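Local atomic coordinates of dTDP-4-amino-4,6-dideoxyglucose formyltransferase (Shewanella sp. FDAARGOS_354, PDB entry 6V2T), a protein that probably transfers a formyl group from a folate cofactor to the sugar amino group of dTDP-4-amino-4,6-dideoxyglucose, a nucleotide-linked sugar connected with lipopolysaccharide O-antigen. Residues Q131-I145 / I157-S171. Residues are numbered along the deposited sequence; the frame is centred on the assembly and turned at random. Where two conformers were deposited one is given.
Sequences QVFSIINKKPVGCTI and ILFQKEVPIFEWDTS. With NA (sodium ion), chain J; 0FX (dTDP-4-amino-4,6-dideoxyglucose), chain G; EDO (1,2-ethanediol), chain I.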
loop_
_atom_site.group_PDB
_atom_site.type_symbol
_atom_site.label_atom_id
_atom_site.label_comp_id
_atom_site.label_asym_id
_atom_site.label_seq_id
_atom_site.Cartn_x
_atom_site.Cartn_y
_atom_site.Cartn_z
ATOM N N GLN B 131 -12.650 13.613 -4.712
ATOM C CA GLN B 131 -11.588 13.567 -3.688
ATOM C C GLN B 131 -10.223 13.297 -4.337
ATOM O O GLN B 131 -9.277 13.798 -3.810
ATOM C CB GLN B 131 -11.961 12.579 -2.578
ATOM C CG GLN B 131 -11.645 11.138 -2.934
ATOM C CD GLN B 131 -12.634 10.513 -3.894
ATOM O OE1 GLN B 131 -13.701 11.042 -4.155
ATOM N NE2 GLN B 131 -12.282 9.340 -4.389
ATOM N N VAL B 132 -10.125 12.622 -5.490
ATOM C CA VAL B 132 -8.828 12.399 -6.173
ATOM C C VAL B 132 -8.259 13.771 -6.568
ATOM O O VAL B 132 -7.113 14.063 -6.222
ATOM C CB VAL B 132 -8.961 11.488 -7.409
ATOM C CG1 VAL B 132 -7.662 11.425 -8.170
ATOM C CG2 VAL B 132 -9.438 10.095 -7.025
ATOM N N PHE B 133 -9.037 14.532 -7.299
ATOM C CA PHE B 133 -8.709 15.925 -7.730
ATOM C C PHE B 133 -8.507 16.815 -6.495
ATOM O O PHE B 133 -7.528 17.517 -6.460
ATOM C CB PHE B 133 -9.762 16.427 -8.710
ATOM C CG PHE B 133 -9.759 15.616 -9.979
ATOM C CD1 PHE B 133 -8.826 15.879 -10.976
ATOM C CD2 PHE B 133 -10.641 14.561 -10.151
ATOM C CE1 PHE B 133 -8.799 15.099 -12.125
ATOM C CE2 PHE B 133 -10.571 13.758 -11.283
ATOM C CZ PHE B 133 -9.683 14.061 -12.277
ATOM N N SER B 134 -9.337 16.734 -5.469
ATOM C CA SER B 134 -9.155 17.627 -4.301
ATOM C C SER B 134 -7.797 17.356 -3.633
ATOM O O SER B 134 -7.195 18.328 -3.121
ATOM C CB SER B 134 -10.290 17.544 -3.299
ATOM O OG SER B 134 -11.424 18.232 -3.796
ATOM N N ILE B 135 -7.359 16.090 -3.536
ATOM C CA ILE B 135 -6.131 15.764 -2.761
ATOM C C ILE B 135 -4.981 16.522 -3.420
ATOM O O ILE B 135 -4.094 16.997 -2.713
ATOM C CB ILE B 135 -5.874 14.241 -2.688
ATOM C CG1 ILE B 135 -6.724 13.615 -1.581
ATOM C CG2 ILE B 135 -4.386 13.927 -2.530
ATOM C CD1 ILE B 135 -6.907 12.070 -1.666
ATOM N N ILE B 136 -5.017 16.579 -4.738
ATOM C CA ILE B 136 -3.998 17.230 -5.583
ATOM C C ILE B 136 -4.203 18.746 -5.617
ATOM O O ILE B 136 -3.196 19.445 -5.403
ATOM C CB ILE B 136 -4.026 16.644 -6.987
ATOM C CG1 ILE B 136 -3.655 15.155 -6.975
ATOM C CG2 ILE B 136 -3.104 17.432 -7.896
ATOM C CD1 ILE B 136 -4.060 14.450 -8.238
ATOM N N ASN B 137 -5.416 19.243 -5.913
ATOM C CA ASN B 137 -5.576 20.699 -6.226
ATOM C C ASN B 137 -6.058 21.484 -4.996
ATOM O O ASN B 137 -6.286 22.663 -5.144
ATOM C CB ASN B 137 -6.442 20.943 -7.456
ATOM C CG ASN B 137 -7.891 20.520 -7.320
ATOM O OD1 ASN B 137 -8.492 20.488 -6.228
ATOM N ND2 ASN B 137 -8.476 20.244 -8.470
ATOM N N LYS B 138 -6.300 20.827 -3.861
ATOM C CA LYS B 138 -6.578 21.445 -2.542
ATOM C C LYS B 138 -7.917 22.178 -2.528
ATOM O O LYS B 138 -8.230 22.756 -1.465
ATOM C CB LYS B 138 -5.433 22.399 -2.167
ATOM C CG LYS B 138 -4.037 21.803 -2.293
ATOM C CD LYS B 138 -3.857 20.452 -1.574
ATOM C CE LYS B 138 -2.528 19.769 -1.875
ATOM N NZ LYS B 138 -2.408 18.509 -1.107
ATOM N N LYS B 139 -8.721 22.080 -3.593
ATOM C CA LYS B 139 -10.133 22.505 -3.551
ATOM C C LYS B 139 -10.897 21.689 -2.504
ATOM O O LYS B 139 -10.560 20.543 -2.203
ATOM C CB LYS B 139 -10.732 22.411 -4.952
ATOM C CG LYS B 139 -10.165 23.399 -5.969
ATOM C CD LYS B 139 -10.784 23.222 -7.315
ATOM C CE LYS B 139 -10.131 23.975 -8.443
ATOM N NZ LYS B 139 -10.143 25.428 -8.181
ATOM N N PRO B 140 -11.965 22.250 -1.905
ATOM C CA PRO B 140 -12.778 21.511 -0.950
ATOM C C PRO B 140 -13.452 20.257 -1.534
ATOM O O PRO B 140 -13.741 20.196 -2.702
ATOM C CB PRO B 140 -13.898 22.485 -0.540
ATOM C CG PRO B 140 -13.439 23.851 -0.991
ATOM C CD PRO B 140 -12.451 23.627 -2.113
ATOM N N VAL B 141 -13.819 19.347 -0.651
ATOM C CA VAL B 141 -14.611 18.139 -1.026
ATOM C C VAL B 141 -15.609 17.903 0.101
ATOM O O VAL B 141 -15.460 18.506 1.191
ATOM C CB VAL B 141 -13.689 16.926 -1.257
ATOM C CG1 VAL B 141 -13.245 16.298 0.045
ATOM C CG2 VAL B 141 -14.311 15.874 -2.177
ATOM N N GLY B 142 -16.628 17.105 -0.198
ATOM C CA GLY B 142 -17.685 16.745 0.745
ATOM C C GLY B 142 -18.805 16.097 -0.030
ATOM O O GLY B 142 -18.510 15.470 -1.045
ATOM N N CYS B 143 -20.043 16.288 0.419
ATOM C CA CYS B 143 -21.263 15.777 -0.228
ATOM C C CYS B 143 -22.127 16.986 -0.579
ATOM O O CYS B 143 -22.257 17.918 0.273
ATOM C CB CYS B 143 -22.036 14.828 0.681
ATOM S SG CYS B 143 -23.590 14.262 -0.071
ATOM N N THR B 144 -22.718 16.950 -1.767
ATOM C CA THR B 144 -23.702 17.951 -2.263
ATOM C C THR B 144 -24.983 17.216 -2.684
ATOM O O THR B 144 -24.930 16.249 -3.531
ATOM C CB THR B 144 -23.132 18.790 -3.409
ATOM O OG1 THR B 144 -21.882 19.392 -3.066
ATOM C CG2 THR B 144 -24.112 19.873 -3.821
ATOM N N ILE B 145 -26.112 17.631 -2.123
ATOM C CA ILE B 145 -27.460 17.236 -2.618
ATOM C C ILE B 145 -28.014 18.427 -3.397
ATOM O O ILE B 145 -28.142 19.528 -2.793
ATOM C CB ILE B 145 -28.375 16.813 -1.461
ATOM C CG1 ILE B 145 -27.706 15.716 -0.634
ATOM C CG2 ILE B 145 -29.713 16.357 -2.015
ATOM C CD1 ILE B 145 -28.583 15.186 0.483
ATOM N N ILE B 157 -27.949 23.901 -5.249
ATOM C CA ILE B 157 -27.564 23.185 -4.003
ATOM C C ILE B 157 -28.743 23.261 -3.040
ATOM O O ILE B 157 -29.248 24.383 -2.790
ATOM C CB ILE B 157 -26.268 23.776 -3.421
ATOM C CG1 ILE B 157 -25.132 23.659 -4.441
ATOM C CG2 ILE B 157 -25.920 23.099 -2.110
ATOM C CD1 ILE B 157 -23.892 24.355 -4.023
ATOM N N LEU B 158 -29.181 22.095 -2.554
ATOM C CA LEU B 158 -30.215 21.970 -1.495
ATOM C C LEU B 158 -29.543 21.846 -0.117
ATOM O O LEU B 158 -29.904 22.609 0.830
ATOM C CB LEU B 158 -31.082 20.754 -1.851
ATOM C CG LEU B 158 -31.714 20.799 -3.238
ATOM C CD1 LEU B 158 -32.750 19.707 -3.437
ATOM C CD2 LEU B 158 -32.369 22.162 -3.475
ATOM N N PHE B 159 -28.624 20.900 0.028
ATOM C CA PHE B 159 -27.854 20.671 1.270
ATOM C C PHE B 159 -26.438 20.312 0.870
ATOM O O PHE B 159 -26.302 19.621 -0.157
ATOM C CB PHE B 159 -28.450 19.515 2.072
ATOM C CG PHE B 159 -29.886 19.745 2.443
ATOM C CD1 PHE B 159 -30.227 20.540 3.531
ATOM C CD2 PHE B 159 -30.893 19.193 1.688
ATOM C CE1 PHE B 159 -31.560 20.752 3.856
ATOM C CE2 PHE B 159 -32.225 19.426 2.005
ATOM C CZ PHE B 159 -32.553 20.186 3.103
ATOM N N GLN B 160 -25.430 20.748 1.614
ATOM C CA GLN B 160 -24.060 20.240 1.372
ATOM C C GLN B 160 -23.237 20.350 2.654
ATOM O O GLN B 160 -23.532 21.237 3.495
ATOM C CB GLN B 160 -23.424 20.936 0.164
ATOM C CG GLN B 160 -22.941 22.343 0.408
ATOM C CD GLN B 160 -22.247 22.955 -0.796
ATOM O OE1 GLN B 160 -21.928 24.133 -0.767
ATOM N NE2 GLN B 160 -21.987 22.186 -1.856
ATOM N N LYS B 161 -22.226 19.492 2.769
ATOM C CA LYS B 161 -21.283 19.509 3.908
ATOM C C LYS B 161 -19.885 19.146 3.433
ATOM O O LYS B 161 -19.720 18.128 2.756
ATOM C CB LYS B 161 -21.790 18.584 5.017
ATOM C CG LYS B 161 -20.965 18.687 6.307
ATOM C CD LYS B 161 -21.618 18.116 7.561
ATOM C CE LYS B 161 -22.909 17.348 7.312
ATOM N NZ LYS B 161 -23.408 16.640 8.516
ATOM N N GLU B 162 -18.931 20.003 3.758
ATOM C CA GLU B 162 -17.502 19.827 3.477
ATOM C C GLU B 162 -16.978 18.760 4.433
ATOM O O GLU B 162 -17.500 18.638 5.550
ATOM C CB GLU B 162 -16.771 21.145 3.640
ATOM C CG GLU B 162 -15.269 21.008 3.480
ATOM C CD GLU B 162 -14.511 22.300 3.276
ATOM O OE1 GLU B 162 -15.119 23.360 3.472
ATOM O OE2 GLU B 162 -13.336 22.246 2.850
ATOM N N VAL B 163 -16.024 17.974 3.974
ATOM C CA VAL B 163 -15.257 17.056 4.848
ATOM C C VAL B 163 -13.809 17.479 4.708
ATOM O O VAL B 163 -13.378 17.968 3.646
ATOM C CB VAL B 163 -15.505 15.564 4.538
ATOM C CG1 VAL B 163 -16.975 15.252 4.374
ATOM C CG2 VAL B 163 -14.727 15.101 3.330
ATOM N N PRO B 164 -13.049 17.376 5.818
ATOM C CA PRO B 164 -11.637 17.731 5.815
ATOM C C PRO B 164 -10.852 16.685 5.016
ATOM O O PRO B 164 -11.310 15.550 4.896
ATOM C CB PRO B 164 -11.264 17.715 7.310
ATOM C CG PRO B 164 -12.214 16.698 7.911
ATOM C CD PRO B 164 -13.498 16.839 7.115
ATOM N N ILE B 165 -9.760 17.135 4.416
ATOM C CA ILE B 165 -8.690 16.279 3.838
ATOM C C ILE B 165 -7.422 16.462 4.667
ATOM O O ILE B 165 -6.975 17.611 4.814
ATOM C CB ILE B 165 -8.437 16.628 2.375
ATOM C CG1 ILE B 165 -9.721 16.495 1.559
ATOM C CG2 ILE B 165 -7.321 15.741 1.815
ATOM C CD1 ILE B 165 -9.521 16.752 0.103
ATOM N N PHE B 166 -6.822 15.356 5.092
ATOM C CA PHE B 166 -5.540 15.367 5.832
ATOM C C PHE B 166 -4.388 15.024 4.886
ATOM O O PHE B 166 -4.630 14.374 3.827
ATOM C CB PHE B 166 -5.678 14.448 7.040
ATOM C CG PHE B 166 -6.885 14.737 7.900
ATOM C CD1 PHE B 166 -6.986 15.929 8.600
ATOM C CD2 PHE B 166 -7.920 13.829 8.010
ATOM C CE1 PHE B 166 -8.087 16.202 9.402
ATOM C CE2 PHE B 166 -9.027 14.105 8.802
ATOM C CZ PHE B 166 -9.113 15.289 9.496
ATOM N N GLU B 167 -3.176 15.460 5.260
ATOM C CA GLU B 167 -1.871 15.178 4.599
ATOM C C GLU B 167 -1.720 13.677 4.320
ATOM O O GLU B 167 -1.094 13.311 3.337
ATOM C CB GLU B 167 -0.724 15.585 5.536
ATOM C CG GLU B 167 -0.041 16.902 5.185
ATOM C CD GLU B 167 -0.568 17.667 3.983
ATOM O OE1 GLU B 167 -0.146 17.349 2.855
ATOM O OE2 GLU B 167 -1.352 18.615 4.179
ATOM N N TRP B 168 -2.187 12.857 5.263
ATOM C CA TRP B 168 -1.939 11.387 5.271
ATOM C C TRP B 168 -3.128 10.635 4.650
ATOM O O TRP B 168 -3.194 9.420 4.819
ATOM C CB TRP B 168 -1.709 10.884 6.692
ATOM C CG TRP B 168 -2.835 11.191 7.626
ATOM C CD1 TRP B 168 -3.931 10.433 7.921
ATOM C CD2 TRP B 168 -2.929 12.360 8.447
ATOM N NE1 TRP B 168 -4.713 11.065 8.854
ATOM C CE2 TRP B 168 -4.124 12.252 9.187
ATOM C CE3 TRP B 168 -2.129 13.493 8.595
ATOM C CZ2 TRP B 168 -4.539 13.246 10.070
ATOM C CZ3 TRP B 168 -2.545 14.475 9.472
ATOM C CH2 TRP B 168 -3.720 14.346 10.205
ATOM N N ASP B 169 -4.026 11.321 3.952
ATOM C CA ASP B 169 -5.211 10.686 3.327
ATOM C C ASP B 169 -4.829 10.165 1.943
ATOM O O ASP B 169 -4.214 10.942 1.140
ATOM C CB ASP B 169 -6.369 11.675 3.183
ATOM C CG ASP B 169 -7.229 11.848 4.418
ATOM O OD1 ASP B 169 -7.229 10.950 5.280
ATOM O OD2 ASP B 169 -7.953 12.857 4.463
ATOM N N THR B 170 -5.289 8.954 1.622
ATOM C CA THR B 170 -5.458 8.477 0.230
ATOM C C THR B 170 -6.851 8.847 -0.257
ATOM O O THR B 170 -7.708 9.287 0.545
ATOM C CB THR B 170 -5.268 6.958 0.140
ATOM O OG1 THR B 170 -6.291 6.368 0.948
ATOM C CG2 THR B 170 -3.902 6.543 0.630
ATOM N N SER B 171 -7.091 8.631 -1.534
ATOM C CA SER B 171 -8.443 8.642 -2.110
ATOM C C SER B 171 -9.397 7.810 -1.249
ATOM O O SER B 171 -10.517 8.281 -1.010
ATOM C CB SER B 171 -8.429 8.160 -3.515
ATOM O OG SER B 171 -9.744 8.006 -3.974
HETATM NA NA NA J . -3.821 7.298 5.023
HETATM O O4P 0FX G . -18.761 6.847 -6.203
HETATM P P2 0FX G . -19.324 5.635 -6.948
HETATM O O3P 0FX G . -20.675 5.225 -6.453
HETATM O O1G 0FX G . -19.495 6.200 -8.404
HETATM C C1G 0FX G . -20.777 6.106 -9.018
HETATM C C2G 0FX G . -20.501 5.621 -10.427
HETATM O O2G 0FX G . -19.860 4.333 -10.488
HETATM C C3G 0FX G . -19.589 6.651 -11.072
HETATM O O3G 0FX G . -19.419 6.250 -12.439
HETATM C C4G 0FX G . -20.158 8.077 -10.936
HETATM N N4A 0FX G . -19.125 9.042 -11.325
HETATM C C5G 0FX G . -20.614 8.460 -9.533
HETATM C C6G 0FX G . -21.377 9.801 -9.550
HETATM O O5G 0FX G . -21.424 7.401 -9.016
HETATM O OPP 0FX G . -18.578 4.111 -6.930
HETATM P P 0FX G . -17.294 4.039 -7.827
HETATM O O1P 0FX G . -17.417 4.273 -9.258
HETATM O O2P 0FX G . -16.778 2.630 -7.710
HETATM O O5 0FX G . -16.073 4.850 -7.242
HETATM C C5 0FX G . -15.841 4.916 -5.859
HETATM C C4 0FX G . -14.374 5.325 -5.673
HETATM O O4 0FX G . -13.478 4.290 -6.082
HETATM C C3 0FX G . -13.933 6.519 -6.536
HETATM O O3 0FX G . -14.329 7.765 -5.979
HETATM C C2 0FX G . -12.400 6.346 -6.680
HETATM C C1 0FX G . -12.289 4.798 -6.587
HETATM N N11 0FX G . -12.061 4.241 -7.913
HETATM C C61 0FX G . -13.055 3.696 -8.649
HETATM C C51 0FX G . -12.756 3.160 -9.901
HETATM C C5A 0FX G . -13.867 2.552 -10.751
HETATM C C21 0FX G . -10.800 4.267 -8.362
HETATM O O21 0FX G . -9.837 4.827 -7.588
HETATM N N31 0FX G . -10.471 3.770 -9.579
HETATM C C41 0FX G . -11.434 3.211 -10.358
HETATM O O41 0FX G . -11.090 2.763 -11.601
HETATM C C1 EDO I . -4.125 17.840 2.504
HETATM O O1 EDO I . -4.171 17.245 1.209
HETATM C C2 EDO I . -3.796 19.268 2.345
HETATM O O2 EDO I . -2.657 19.427 1.492
HETATM O O HOH W 1 -12.498 19.800 2.053
HETATM O O HOH W 2 -4.994 7.036 6.927
HETATM O O HOH W 3 -3.288 5.236 3.827
#
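Q131 and S171 join the two segments beside the nucleotide-sugar pocket. The Q131 chain turns about its CB-CG bond (chi2 -77°), and its amide nitrogen NE2 gives one nearly straight bond to S171 OG at 2.9 Å, the oxygen lying in the amide plane, and another to O3 of the dTDP-sugar at 3.0 Å. S171 OG is also bonded to H241, another pocket residue, so the serine hydroxyl links two residues of the pocket. Next to it the contact is tightly packed: the CD1 tip of I135 rests on the backbone between T170 and S171, 3.4 Å from S171 N, while I165 crosses both I135 and V141 at about a right angle, and I165 CD1 lies 3.8 Å from V141 CG1.

Along the hairpin, C143 and K161 exchange a pair of backbone bonds. At its far end L158 and F159 both donate to I145 O, a classic beta bulge. T144 and Q160 lie side by side, and Q160 NE2 reaches T144 OG1 at 3.0 Å through a rather bent bond (138°); the same hydroxyl is held by G120 and N122.

The solvent side is looser. There E162, its CG anti to the backbone N (chi1 175°), extends past P140, and OE2 comes 3.4 Å from P140 CB; a water bonded to V141 N also reaches OE2. Farther along, K138 NZ holds an ethanediol, probably from the crystallisation liquor.

Strand 157-163 is one of the two edge strands of the mixed sheet within this chain, antiparallel to 141-147, which in turn runs antiparallel to 113-118. Helix 171-194 packs against C143 and V163, whereas helix 130-137 is flanked by helices 212-219 and 229-238.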